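Local coordinates for Lysine/ornithine decarboxylase (PDB 5GJP), which decarboxylates L-lysine and L-ornithine to cadaverine and putrescine with similar efficiency, using pyridoxal 5'-phosphate as cofactor in a homodimer, at residues S322-D327 with T358-F363; T302-C307 with L345-G350; M50-T55 with G350-V355. All blocks are in the same frame, centred on the assembly; numbering follows the deposited sequence.

Contact 1 of 3, residues S322-D327 with T358-F363. With N2P (pentane-1,5-diamine), chain B.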
loop_
_atom_site.group_PDB
_atom_site.type_symbol
_atom_site.label_atom_id
_atom_site.label_comp_id
_atom_site.label_asym_id
_atom_site.label_seq_id
_atom_site.Cartn_x
_atom_site.Cartn_y
_atom_site.Cartn_z
ATOM N N SER A 322 3.242 11.962 5.252
ATOM C CA SER A 322 2.485 11.314 6.330
ATOM C C SER A 322 3.081 11.480 7.733
ATOM O O SER A 322 4.238 11.891 7.900
ATOM C CB SER A 322 2.345 9.828 6.063
ATOM O OG SER A 322 3.443 9.169 6.611
ATOM N N CYS A 323 2.276 11.059 8.709
ATOM C CA CYS A 323 2.545 11.162 10.149
ATOM C C CYS A 323 3.268 9.948 10.711
ATOM O O CYS A 323 3.495 9.838 11.895
ATOM C CB CYS A 323 1.221 11.300 10.884
ATOM S SG CYS A 323 0.339 12.819 10.450
ATOM N N ASP A 324 3.653 9.039 9.840
ATOM C CA ASP A 324 4.315 7.855 10.230
ATOM C C ASP A 324 5.818 8.047 10.055
ATOM O O ASP A 324 6.290 8.530 9.020
ATOM C CB ASP A 324 3.803 6.761 9.322
ATOM C CG ASP A 324 4.094 5.419 9.837
ATOM O OD1 ASP A 324 5.040 5.259 10.626
ATOM O OD2 ASP A 324 3.382 4.515 9.419
ATOM N N GLY A 325 6.568 7.613 11.062
ATOM C CA GLY A 325 8.021 7.710 11.064
ATOM C C GLY A 325 8.697 6.797 10.070
ATOM O O GLY A 325 9.891 6.930 9.827
ATOM N N ILE A 326 7.951 5.870 9.474
ATOM C CA ILE A 326 8.505 5.033 8.420
ATOM C C ILE A 326 8.647 5.798 7.074
ATOM O O ILE A 326 9.375 5.361 6.178
ATOM C CB ILE A 326 7.663 3.719 8.294
ATOM C CG1 ILE A 326 8.492 2.585 7.669
ATOM C CG2 ILE A 326 6.331 3.927 7.549
ATOM C CD1 ILE A 326 8.357 1.300 8.448
ATOM N N ASP A 327 7.946 6.932 6.945
ATOM C CA ASP A 327 7.818 7.673 5.678
ATOM C C ASP A 327 9.065 8.516 5.399
ATOM O O ASP A 327 9.010 9.742 5.376
ATOM C CB ASP A 327 6.542 8.545 5.697
ATOM C CG ASP A 327 6.028 8.921 4.270
ATOM O OD1 ASP A 327 6.780 8.770 3.266
ATOM O OD2 ASP A 327 4.847 9.369 4.152
ATOM N N THR A 358 -1.713 4.180 -1.770
ATOM C CA THR A 358 -2.828 4.074 -0.848
ATOM C C THR A 358 -3.383 5.459 -0.550
ATOM O O THR A 358 -2.824 6.468 -0.982
ATOM C CB THR A 358 -2.369 3.455 0.487
ATOM O OG1 THR A 358 -1.551 4.393 1.175
ATOM C CG2 THR A 358 -1.551 2.172 0.303
ATOM N N ARG A 359 -4.467 5.501 0.218
ATOM C CA ARG A 359 -5.033 6.748 0.751
ATOM C C ARG A 359 -4.795 6.857 2.243
ATOM O O ARG A 359 -5.560 7.511 2.978
ATOM C CB ARG A 359 -6.545 6.899 0.397
ATOM C CG ARG A 359 -6.776 6.996 -1.118
ATOM C CD ARG A 359 -8.031 7.700 -1.498
ATOM N NE ARG A 359 -8.109 8.977 -0.810
ATOM C CZ ARG A 359 -9.244 9.613 -0.485
ATOM N NH1 ARG A 359 -10.431 9.128 -0.831
ATOM N NH2 ARG A 359 -9.198 10.747 0.199
ATOM N N PHE A 360 -3.699 6.243 2.691
ATOM C CA PHE A 360 -3.259 6.406 4.069
ATOM C C PHE A 360 -3.209 7.893 4.437
ATOM O O PHE A 360 -2.805 8.723 3.619
ATOM C CB PHE A 360 -1.891 5.754 4.270
ATOM C CG PHE A 360 -1.537 5.575 5.703
ATOM C CD1 PHE A 360 -2.249 4.671 6.483
ATOM C CD2 PHE A 360 -0.537 6.323 6.286
ATOM C CE1 PHE A 360 -1.934 4.513 7.821
ATOM C CE2 PHE A 360 -0.215 6.168 7.608
ATOM C CZ PHE A 360 -0.918 5.268 8.392
ATOM N N ASN A 361 -3.619 8.218 5.657
ATOM C CA ASN A 361 -3.740 9.619 6.149
ATOM C C ASN A 361 -4.778 10.456 5.373
ATOM O O ASN A 361 -4.755 11.673 5.433
ATOM C CB ASN A 361 -2.369 10.357 6.175
ATOM C CG ASN A 361 -1.532 10.019 7.384
ATOM O OD1 ASN A 361 -1.551 8.911 7.878
ATOM N ND2 ASN A 361 -0.794 10.984 7.867
ATOM N N GLY A 362 -5.667 9.801 4.645
ATOM C CA GLY A 362 -6.581 10.470 3.699
ATOM C C GLY A 362 -6.014 11.158 2.469
ATOM O O GLY A 362 -6.760 11.878 1.773
ATOM N N PHE A 363 -4.724 10.970 2.163
ATOM C CA PHE A 363 -4.171 11.587 0.959
ATOM C C PHE A 363 -4.880 11.019 -0.273
ATOM O O PHE A 363 -5.346 9.876 -0.239
ATOM C CB PHE A 363 -2.652 11.420 0.864
ATOM C CG PHE A 363 -1.926 12.225 1.885
ATOM C CD1 PHE A 363 -1.922 13.624 1.803
ATOM C CD2 PHE A 363 -1.307 11.611 2.982
ATOM C CE1 PHE A 363 -1.289 14.381 2.773
ATOM C CE2 PHE A 363 -0.687 12.371 3.966
ATOM C CZ PHE A 363 -0.674 13.751 3.856
HETATM C C1 N2P B . 1.260 2.271 9.226
HETATM C C2 N2P B . 1.650 1.975 10.697
HETATM C C3 N2P B . 2.103 3.170 11.537
HETATM C C4 N2P B . 1.660 3.114 12.991
HETATM N NE2 N2P B . 0.519 1.127 8.583
HETATM C C5 N2P B . 1.324 4.502 13.544
HETATM N N1 N2P B . 2.310 5.591 13.273
#
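Ser322 and Asn361 are the nearest backbone points of two irregular loops, 6.5 Å apart from CA to CA, and the 322-327 loop folds back through a type I beta turn from Asp324 to Asp327. Asn361 reaches across this gap with its amide, whose end, modelled as ND2, comes to 3.2 Å from the backbone N of Cys323; a turned amide could accept from that N-H. The sulfur of Cys323 sits beside its own backbone N (chi1 -64°), which lays SG against the same amide end. By similarity Cys323 is the proton donor of the active site shared between subunits, and its side chain touches a pyridoxal phosphate.

Phe360 and Phe363 lie before and after Asn361. Phe363 brings CE2 obliquely to 4.1 Å from CA of Ser322, while Phe360 turns its ring toward Asp324 and the bound pentane-1,5-diamine, with CZ 3.8 Å from C1 of the ligand. The model sets Asp324 too close to this diamine for the detail to be trusted, but OD2 also bonds to the hydroxyl of Tyr290.

Each loop is braced from within. OD2 of Asp327 takes two donors of Ser322: OG at 2.8 Å on its anti lone pair, and the backbone N from above the carboxylate plane. Ser322 OG in turn accepts from Asp324 N, an ST turn, and Asp324 OD1 accepts from Ile326 N, an Asx turn. In the partner loop the guanidinium of Arg359 holds Phe363 O and Gly362 O at its edge.

Loop 322-327 joins strands 314-319 and 328-335. The other loop lies in the long connection from strand 343-346 to 368-370; the Phe360 ring stacks on Tyr290, and Ala72 and Ser73 of the second subunit meet Asn361.

Contact 2 of 3, residues T302-C307 with L345-G350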
loop_
_atom_site.group_PDB
_atom_site.type_symbol
_atom_site.label_atom_id
_atom_site.label_comp_id
_atom_site.label_asym_id
_atom_site.label_seq_id
_atom_site.Cartn_x
_atom_site.Cartn_y
_atom_site.Cartn_z
ATOM N N THR A 302 15.038 1.817 -5.738
ATOM C CA THR A 302 15.608 3.150 -5.479
ATOM C C THR A 302 15.484 3.981 -6.759
ATOM O O THR A 302 16.084 3.646 -7.800
ATOM C CB THR A 302 17.083 3.079 -5.032
ATOM O OG1 THR A 302 17.174 2.204 -3.906
ATOM C CG2 THR A 302 17.603 4.454 -4.601
ATOM N N TYR A 303 14.716 5.063 -6.653
ATOM C CA TYR A 303 14.254 5.828 -7.804
ATOM C C TYR A 303 15.200 7.012 -7.994
ATOM O O TYR A 303 15.743 7.533 -7.007
ATOM C CB TYR A 303 12.785 6.319 -7.564
ATOM C CG TYR A 303 11.785 5.170 -7.445
ATOM C CD1 TYR A 303 11.238 4.566 -8.596
ATOM C CD2 TYR A 303 11.429 4.658 -6.193
ATOM C CE1 TYR A 303 10.367 3.487 -8.488
ATOM C CE2 TYR A 303 10.566 3.583 -6.068
ATOM C CZ TYR A 303 10.043 3.005 -7.210
ATOM O OH TYR A 303 9.194 1.953 -7.072
ATOM N N PRO A 304 15.402 7.450 -9.245
ATOM C CA PRO A 304 16.200 8.664 -9.537
ATOM C C PRO A 304 15.439 9.961 -9.346
ATOM O O PRO A 304 14.415 10.167 -9.964
ATOM C CB PRO A 304 16.598 8.507 -11.014
ATOM C CG PRO A 304 15.781 7.392 -11.551
ATOM C CD PRO A 304 14.985 6.749 -10.471
ATOM N N LEU A 305 15.984 10.836 -8.529
ATOM C CA LEU A 305 15.328 12.046 -8.078
ATOM C C LEU A 305 16.133 13.189 -8.647
ATOM O O LEU A 305 17.343 13.093 -8.725
ATOM C CB LEU A 305 15.331 12.026 -6.551
ATOM C CG LEU A 305 15.077 13.279 -5.745
ATOM C CD1 LEU A 305 13.654 13.747 -5.979
ATOM C CD2 LEU A 305 15.313 12.977 -4.269
ATOM N N HIS A 306 15.480 14.254 -9.084
ATOM C CA HIS A 306 16.184 15.389 -9.697
ATOM C C HIS A 306 15.707 16.712 -9.025
ATOM O O HIS A 306 14.519 17.077 -9.095
ATOM C CB HIS A 306 15.943 15.413 -11.208
ATOM C CG HIS A 306 16.336 14.147 -11.932
ATOM N ND1 HIS A 306 17.619 13.906 -12.394
ATOM C CD2 HIS A 306 15.598 13.077 -12.325
ATOM C CE1 HIS A 306 17.659 12.739 -13.018
ATOM N NE2 HIS A 306 16.446 12.213 -12.991
ATOM N N CYS A 307 16.629 17.398 -8.357
ATOM C CA CYS A 307 16.288 18.563 -7.545
ATOM C C CYS A 307 16.345 19.967 -8.132
ATOM O O CYS A 307 15.907 20.890 -7.472
ATOM C CB CYS A 307 17.077 18.554 -6.248
ATOM S SG CYS A 307 16.832 17.059 -5.302
ATOM N N LEU A 345 11.695 16.215 -9.458
ATOM C CA LEU A 345 11.288 15.306 -10.521
ATOM C C LEU A 345 11.837 13.938 -10.243
ATOM O O LEU A 345 12.989 13.819 -9.869
ATOM C CB LEU A 345 11.870 15.735 -11.845
ATOM C CG LEU A 345 11.422 14.972 -13.090
ATOM C CD1 LEU A 345 9.911 15.091 -13.268
ATOM C CD2 LEU A 345 12.109 15.600 -14.256
ATOM N N VAL A 346 10.991 12.917 -10.384
ATOM C CA VAL A 346 11.405 11.533 -10.216
ATOM C C VAL A 346 11.083 10.829 -11.516
ATOM O O VAL A 346 9.914 10.811 -11.945
ATOM C CB VAL A 346 10.672 10.812 -9.084
ATOM C CG1 VAL A 346 11.264 9.403 -8.919
ATOM C CG2 VAL A 346 10.770 11.577 -7.772
ATOM N N THR A 347 12.106 10.230 -12.113
ATOM C CA THR A 347 11.991 9.571 -13.398
ATOM C C THR A 347 11.938 8.064 -13.224
ATOM O O THR A 347 12.077 7.543 -12.128
ATOM C CB THR A 347 13.169 9.957 -14.314
ATOM O OG1 THR A 347 14.394 9.620 -13.686
ATOM C CG2 THR A 347 13.183 11.447 -14.557
ATOM N N GLU A 348 11.731 7.365 -14.321
ATOM C CA GLU A 348 11.609 5.916 -14.299
ATOM C C GLU A 348 10.623 5.483 -13.201
ATOM O O GLU A 348 10.942 4.681 -12.331
ATOM C CB GLU A 348 12.988 5.260 -14.189
ATOM C CG GLU A 348 13.834 5.386 -15.468
ATOM C CD GLU A 348 14.769 6.609 -15.496
ATOM O OE1 GLU A 348 15.611 6.698 -14.575
ATOM O OE2 GLU A 348 14.697 7.463 -16.432
ATOM N N MET A 349 9.413 6.038 -13.275
ATOM C CA MET A 349 8.396 5.885 -12.210
ATOM C C MET A 349 7.155 5.097 -12.671
ATOM O O MET A 349 6.170 5.045 -11.962
ATOM C CB MET A 349 8.000 7.295 -11.676
ATOM C CG MET A 349 8.763 7.768 -10.438
ATOM S SD MET A 349 8.287 7.238 -8.761
ATOM C CE MET A 349 6.567 6.870 -8.990
ATOM N N GLY A 350 7.191 4.474 -13.846
ATOM C CA GLY A 350 5.970 3.843 -14.385
ATOM C C GLY A 350 5.533 2.454 -13.914
ATOM O O GLY A 350 4.495 1.987 -14.336
#
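His306 and Leu345 form an antiparallel hydrogen-bonded pair: His306 N donates to Leu345 O at 2.6 Å, and Leu345 N returns a straighter bond to His306 O (3.0 Å, 169° at the hydrogen). Leu305 and Val346 are the adjoining non-hydrogen-bonded pair, and Thr347 N extends the ladder beyond them with a bond to Pro304 O. Carbon donors fill in between these amides: CA of Val346 lies 3.3 Å from Pro304 O, and CA of Leu305 makes a similar, more bent C-H...O contact with Leu345 O.

The ladder puts the two-residue strand 305-306 beside strand 343-346, whose other side pairs with the long strand 265-275 in a mixed sheet that also takes in strands 282-285, 314-319 and 328-335. Leu305 and Val346 share one face of this sheet, where Leu305 also packs on Phe318, Tyr330 and Phe333; His306 and Leu345 share the other.

Apolar contact on the Leu305 face joins Leu305 CD1 to Val346 CG2 (4.0 Å). Before the strand, Tyr303 CB meets Val346 CG1 (3.7 Å). Met349, bent at chi2 and chi3, sets SD over one face of the Tyr303 ring, 4.3 Å from its centroid, in a Met-aromatic contact; Glu348 O comes to the edge of the same ring.

Pro304 CG lies 3.4 Å from Thr347 OG1, and Glu348, bent at chi2, brings its carboxylate to the same proline ring. NE2 of His306 and Thr347 OG1 make a weak hydrogen bond of 3.4 Å in the imidazole plane, and the Thr347 methyl CG2 lies against CD2 and NE2.

Contact 3 of 3, residues M50-T55 with G350-V355. With PLP (pyridoxal-5'-phosphate), chain C; N2P (pentane-1,5-diamine), chain D.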
loop_
_atom_site.group_PDB
_atom_site.type_symbol
_atom_site.label_atom_id
_atom_site.label_comp_id
_atom_site.label_asym_id
_atom_site.label_seq_id
_atom_site.Cartn_x
_atom_site.Cartn_y
_atom_site.Cartn_z
ATOM N N MET A 50 -0.046 -6.454 -16.919
ATOM C CA MET A 50 -0.656 -5.196 -16.595
ATOM C C MET A 50 -0.578 -4.863 -15.123
ATOM O O MET A 50 -0.866 -3.765 -14.734
ATOM C CB MET A 50 -2.075 -5.121 -17.123
ATOM C CG MET A 50 -2.982 -6.225 -16.671
ATOM S SD MET A 50 -4.618 -5.941 -17.307
ATOM C CE MET A 50 -5.156 -4.579 -16.309
ATOM N N LYS A 51 -0.140 -5.807 -14.317
ATOM C CA LYS A 51 -0.044 -5.584 -12.893
ATOM C C LYS A 51 0.929 -4.453 -12.598
ATOM O O LYS A 51 0.790 -3.765 -11.619
ATOM C CB LYS A 51 0.323 -6.865 -12.158
ATOM C CG LYS A 51 1.796 -7.166 -12.100
ATOM C CD LYS A 51 2.096 -8.538 -12.658
ATOM C CE LYS A 51 1.185 -9.586 -12.053
ATOM N NZ LYS A 51 0.698 -10.539 -13.080
ATOM N N ALA A 52 1.933 -4.299 -13.443
ATOM C CA ALA A 52 2.877 -3.201 -13.337
ATOM C C ALA A 52 2.304 -1.800 -13.518
ATOM O O ALA A 52 2.660 -0.889 -12.800
ATOM C CB ALA A 52 3.985 -3.404 -14.338
ATOM N N ASN A 53 1.463 -1.612 -14.516
ATOM C CA ASN A 53 0.780 -0.350 -14.702
ATOM C C ASN A 53 -0.488 -0.532 -15.481
ATOM O O ASN A 53 -0.440 -0.802 -16.661
ATOM C CB ASN A 53 1.664 0.651 -15.416
ATOM C CG ASN A 53 1.242 2.069 -15.166
ATOM O OD1 ASN A 53 2.055 2.963 -15.110
ATOM N ND2 ASN A 53 -0.035 2.274 -15.015
ATOM N N PRO A 54 -1.628 -0.293 -14.869
ATOM C CA PRO A 54 -2.921 -0.562 -15.497
ATOM C C PRO A 54 -3.636 0.678 -16.061
ATOM O O PRO A 54 -4.845 0.680 -16.182
ATOM C CB PRO A 54 -3.718 -1.176 -14.361
ATOM C CG PRO A 54 -3.176 -0.506 -13.167
ATOM C CD PRO A 54 -1.711 -0.403 -13.412
ATOM N N THR A 55 -2.903 1.744 -16.335
ATOM C CA THR A 55 -3.541 2.962 -16.787
ATOM C C THR A 55 -4.312 2.682 -18.053
ATOM O O THR A 55 -3.793 2.129 -18.994
ATOM C CB THR A 55 -2.487 4.031 -17.069
ATOM O OG1 THR A 55 -1.867 4.401 -15.842
ATOM C CG2 THR A 55 -3.101 5.240 -17.675
ATOM N N GLY A 350 7.191 4.474 -13.846
ATOM C CA GLY A 350 5.970 3.843 -14.385
ATOM C C GLY A 350 5.533 2.454 -13.914
ATOM O O GLY A 350 4.495 1.987 -14.336
ATOM N N SER A 351 6.303 1.781 -13.062
ATOM C CA SER A 351 6.068 0.363 -12.776
ATOM C C SER A 351 6.156 0.115 -11.311
ATOM O O SER A 351 7.131 0.547 -10.659
ATOM C CB SER A 351 7.068 -0.503 -13.503
ATOM O OG SER A 351 6.888 -0.379 -14.906
ATOM N N TYR A 352 5.128 -0.547 -10.777
ATOM C CA TYR A 352 5.100 -0.957 -9.359
ATOM C C TYR A 352 5.223 0.262 -8.468
ATOM O O TYR A 352 5.839 0.228 -7.394
ATOM C CB TYR A 352 6.180 -2.024 -9.081
ATOM C CG TYR A 352 6.019 -3.231 -9.994
ATOM C CD1 TYR A 352 4.901 -4.053 -9.895
ATOM C CD2 TYR A 352 6.925 -3.509 -10.965
ATOM C CE1 TYR A 352 4.711 -5.149 -10.721
ATOM C CE2 TYR A 352 6.754 -4.587 -11.798
ATOM C CZ TYR A 352 5.650 -5.405 -11.671
ATOM O OH TYR A 352 5.497 -6.499 -12.504
ATOM N N THR A 353 4.595 1.336 -8.912
ATOM C CA THR A 353 4.596 2.587 -8.179
ATOM C C THR A 353 3.176 2.913 -7.779
ATOM O O THR A 353 2.761 2.536 -6.695
ATOM C CB THR A 353 5.184 3.696 -9.017
ATOM O OG1 THR A 353 4.672 3.568 -10.349
ATOM C CG2 THR A 353 6.690 3.565 -9.010
ATOM N N SER A 354 2.419 3.545 -8.666
ATOM C CA SER A 354 1.027 3.936 -8.367
ATOM C C SER A 354 0.112 2.726 -8.086
ATOM O O SER A 354 -0.837 2.842 -7.326
ATOM C CB SER A 354 0.471 4.749 -9.513
ATOM O OG SER A 354 0.480 3.911 -10.646
ATOM N N VAL A 355 0.429 1.570 -8.641
ATOM C CA VAL A 355 -0.303 0.339 -8.334
ATOM C C VAL A 355 -0.236 -0.132 -6.916
ATOM O O VAL A 355 -1.110 -0.924 -6.543
ATOM C CB VAL A 355 0.087 -0.866 -9.241
ATOM C CG1 VAL A 355 -0.237 -0.536 -10.673
ATOM C CG2 VAL A 355 1.544 -1.252 -9.164
HETATM N N1 PLP C . 4.688 -12.370 -15.621
HETATM C C2 PLP C . 4.064 -12.897 -14.559
HETATM C C2A PLP C . 3.370 -14.221 -14.644
HETATM C C3 PLP C . 4.049 -12.173 -13.291
HETATM O O3 PLP C . 3.429 -12.723 -12.235
HETATM C C4 PLP C . 4.734 -10.874 -13.219
HETATM C C4A PLP C . 4.763 -10.086 -11.970
HETATM O O4A PLP C . 5.659 -10.241 -11.171
HETATM C C5 PLP C . 5.388 -10.408 -14.458
HETATM C C6 PLP C . 5.312 -11.192 -15.590
HETATM C C5A PLP C . 6.105 -9.090 -14.513
HETATM O O4P PLP C . 7.510 -9.207 -14.435
HETATM P P PLP C . 8.414 -7.918 -14.551
HETATM O O1P PLP C . 9.558 -8.119 -13.630
HETATM O O2P PLP C . 8.789 -7.912 -15.973
HETATM O O3P PLP C . 7.528 -6.821 -14.148
HETATM C C1 N2P D . 5.619 -4.850 -6.062
HETATM C C2 N2P D . 6.971 -5.208 -6.734
HETATM C C3 N2P D . 7.096 -6.620 -7.307
HETATM C C4 N2P D . 7.904 -6.701 -8.593
HETATM N NE2 N2P D . 5.461 -3.370 -5.833
HETATM C C5 N2P D . 7.349 -7.754 -9.556
HETATM N N1 N2P D . 7.033 -9.095 -8.977
HETATM O O HOH W 1 2.676 1.594 -11.063
#
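Lys51 and Tyr352 meet in the cofactor pocket: Lys51, in the loop after barrel strand 44-49, is by similarity the lysine that carries pyridoxal phosphate, and Tyr352 belongs to a loop that follows strand 343-346. CG of Lys51 lies 3.8 Å from Tyr352 OH, close to the plane of the ring, and the lysine then bends at chi2, chi3 and chi4 toward the cofactor. Here NZ is not joined to C4A, which keeps its aldehyde oxygen.

The Tyr352 ring is sandwiched. Ala52 lies on one face, its CA 4.0 Å from the ring centroid in a CH-pi contact and CB against CZ; the chain of pentane-1,5-diamine runs over the opposite face, with C4 above the centre. The backbone N of Tyr352 donates to a lone pair of Ala52 O (3.2 Å, 169° at the hydrogen). A water also donates to Ala52 O and accepts from Thr353 N, a second tie between the loops. CG2 of Val355 rests 3.6 Å from Lys51 O.

At the ring's edge, in its plane, Tyr352 OH donates to O3P of the phosphate at 2.6 Å. The cofactor is also hydrogen-bonded by the backbone N atoms of Gly219, Gly257 and Arg258 and by NE2 of His179. One tyrosine thus grips the phosphate with its hydroxyl and lends a face to the diamine, the product of lysine decarboxylation.

Along the chain the order is 50-55 of contact 3, then 302-307, 322-327, 345-350, 350-355 and 358-363, so contact 1 interlocks with both contact 2 and contact 3, while contact 2 is nested in the loop closed by contact 3. Contacts 2 and 3 share Gly350, with centres 15 Å apart, and touch where the Tyr303 hydroxyl packs on Thr353. Contact 1 stands about 20 Å from the centres of both. One connection from strand 343-346 to 368-370 therefore runs from the beta sheet, past the cofactor barrel, to the subunit interface. Phe360 meets Tyr352 and Val355 of the second subunit, consistent with active sites built from both chains.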